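Tyrosine-protein phosphatase non-receptor type 18 (Homo sapiens, PDB 2OC3) removes phosphate from phosphotyrosine in proteins through the catalytic domain that makes up this chain, acting on autophosphorylated tyrosine kinases. Local coordinates at residues 58-63 and 88-93. Residues are numbered along the deposited sequence; the frame is centred on the assembly and turned at random.
Sequences PENVRK and SDYING
Asn60 and Tyr90 face each other with CA atoms 7.0 Å apart, where the irregular loop 58-63 passes the short strand 90-91 and Lys63 comes level with Ile91. The Asn60 amide lies almost flat on the Tyr90 ring, its plane turned by 17°, and Asn60 CG sits 3.5 Å from Tyr90 CG. Asn60 CB lies over the same face, offset toward the rim, a CH-pi contact 4.0 Å from the centroid of the Tyr90 ring. Lys63 takes the ring edge: its extended chain runs past with CD 3.8 Å from Tyr90 CD2, and Lys63 NZ donates a hydrogen bond to Asn60 OD1 (2.9 Å), nearly in line with the C=O (163°). Ser88 OG closes an ST turn by accepting from Tyr90 N. Water 4 links Lys63 NZ to Tyr90 O, and water 3 joins Lys63 O to Asn92 N. Replacing Asn60 with alanine would probably leave Lys63 NZ short of an acceptor and bare part of the ring. Tyr90 OH bonds Asn64 OD1, which also receives Asn92 ND2, while Asn92 OD1 accepts from Arg275. The loop leading into the family's KNRY motif is thus tied to its DYIN motif by a buried amide that stacks on the tyrosine while Lys63 grips its oxygen.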
loop_
_atom_site.group_PDB
_atom_site.type_symbol
_atom_site.label_atom_id
_atom_site.label_comp_id
_atom_site.label_asym_id
_atom_site.label_seq_id
_atom_site.Cartn_x
_atom_site.Cartn_y
_atom_site.Cartn_z
ATOM N N PRO A 58 22.284 -9.552 7.451
ATOM C CA PRO A 58 22.216 -9.570 8.921
ATOM C C PRO A 58 21.766 -8.254 9.552
ATOM O O PRO A 58 20.996 -8.254 10.498
ATOM C CB PRO A 58 23.671 -9.866 9.353
ATOM C CG PRO A 58 24.448 -10.096 8.147
ATOM C CD PRO A 58 23.553 -10.110 6.942
ATOM N N GLU A 59 22.235 -7.158 9.002
ATOM C CA GLU A 59 21.941 -5.827 9.523
ATOM C C GLU A 59 20.494 -5.392 9.234
ATOM O O GLU A 59 20.011 -4.442 9.826
ATOM C CB GLU A 59 22.924 -4.811 8.944
ATOM C CG GLU A 59 22.797 -4.535 7.446
ATOM C CD GLU A 59 23.715 -5.378 6.571
ATOM O OE1 GLU A 59 24.038 -6.537 6.927
ATOM O OE2 GLU A 59 24.101 -4.874 5.494
ATOM N N ASN A 60 19.816 -6.071 8.311
ATOM C CA ASN A 60 18.452 -5.711 7.977
ATOM C C ASN A 60 17.388 -6.627 8.502
ATOM O O ASN A 60 16.206 -6.319 8.442
ATOM C CB ASN A 60 18.304 -5.620 6.474
ATOM C CG ASN A 60 19.118 -4.519 5.894
ATOM O OD1 ASN A 60 19.305 -3.462 6.532
ATOM N ND2 ASN A 60 19.574 -4.709 4.651
ATOM N N VAL A 61 17.749 -7.795 9.001
ATOM C CA VAL A 61 16.742 -8.794 9.374
ATOM C C VAL A 61 15.771 -8.246 10.416
ATOM O O VAL A 61 14.560 -8.508 10.311
ATOM C CB VAL A 61 17.407 -10.103 9.859
ATOM C CG1 VAL A 61 16.396 -11.012 10.538
ATOM C CG2 VAL A 61 18.071 -10.799 8.681
ATOM N N ARG A 62 16.272 -7.475 11.370
ATOM C CA ARG A 62 15.469 -6.918 12.451
ATOM C C ARG A 62 14.481 -5.857 11.963
ATOM O O ARG A 62 13.597 -5.412 12.710
ATOM C CB ARG A 62 16.358 -6.267 13.512
ATOM N N LYS A 63 14.716 -5.367 10.754
ATOM C CA LYS A 63 13.865 -4.323 10.166
ATOM C C LYS A 63 12.642 -4.884 9.453
ATOM O O LYS A 63 11.862 -4.099 8.903
ATOM C CB LYS A 63 14.681 -3.424 9.231
ATOM C CG LYS A 63 15.902 -2.801 9.857
ATOM C CD LYS A 63 16.738 -2.083 8.831
ATOM C CE LYS A 63 18.079 -1.569 9.365
ATOM N NZ LYS A 63 18.920 -1.070 8.207
ATOM N N SER A 88 21.101 3.601 6.778
ATOM C CA SER A 88 20.997 2.487 5.830
ATOM C C SER A 88 20.015 2.765 4.683
ATOM O O SER A 88 19.051 3.534 4.828
ATOM C CB SER A 88 20.480 1.271 6.599
ATOM O OG SER A 88 19.932 0.241 5.791
ATOM N N ASP A 89 20.238 2.127 3.546
ATOM C CA ASP A 89 19.312 2.240 2.417
ATOM C C ASP A 89 18.050 1.373 2.496
ATOM O O ASP A 89 17.194 1.476 1.637
ATOM C CB ASP A 89 20.024 2.020 1.087
ATOM C CG ASP A 89 20.375 0.571 0.781
ATOM O OD1 ASP A 89 19.824 -0.375 1.366
ATOM O OD2 ASP A 89 21.244 0.348 -0.127
ATOM N N TYR A 90 17.938 0.587 3.551
ATOM C CA TYR A 90 16.972 -0.491 3.591
ATOM C C TYR A 90 15.648 -0.114 4.285
ATOM O O TYR A 90 15.620 0.410 5.389
ATOM C CB TYR A 90 17.532 -1.745 4.256
ATOM C CG TYR A 90 16.538 -2.853 4.242
ATOM C CD1 TYR A 90 16.350 -3.652 3.106
ATOM C CD2 TYR A 90 15.707 -3.055 5.313
ATOM C CE1 TYR A 90 15.421 -4.664 3.060
ATOM C CE2 TYR A 90 14.759 -4.130 5.295
ATOM C CZ TYR A 90 14.619 -4.911 4.160
ATOM O OH TYR A 90 13.715 -5.947 4.038
ATOM N N ILE A 91 14.562 -0.433 3.582
ATOM C CA ILE A 91 13.212 -0.490 4.189
ATOM C C ILE A 91 12.463 -1.640 3.563
ATOM O O ILE A 91 12.655 -1.988 2.393
ATOM C CB ILE A 91 12.426 0.855 4.040
ATOM C CG1 ILE A 91 11.153 0.813 4.917
ATOM C CG2 ILE A 91 12.088 1.145 2.605
ATOM C CD1 ILE A 91 10.542 2.177 5.214
ATOM N N ASN A 92 11.610 -2.283 4.351
ATOM C CA ASN A 92 10.763 -3.323 3.803
ATOM C C ASN A 92 9.634 -2.679 3.019
ATOM O O ASN A 92 8.573 -2.345 3.563
ATOM C CB ASN A 92 10.252 -4.284 4.880
ATOM C CG ASN A 92 9.641 -5.527 4.292
ATOM O OD1 ASN A 92 8.878 -5.451 3.345
ATOM N ND2 ASN A 92 9.961 -6.686 4.881
ATOM N N GLY A 93 9.896 -2.437 1.736
ATOM C CA GLY A 93 8.933 -1.798 0.854
ATOM C C GLY A 93 9.374 -1.928 -0.582
ATOM O O GLY A 93 10.562 -2.093 -0.886
HETATM O O HOH W 1 20.671 -2.757 2.398
HETATM O O HOH W 2 21.851 -1.948 5.054
HETATM O O HOH W 3 11.740 -1.765 7.305
HETATM O O HOH W 4 17.255 1.234 7.418
#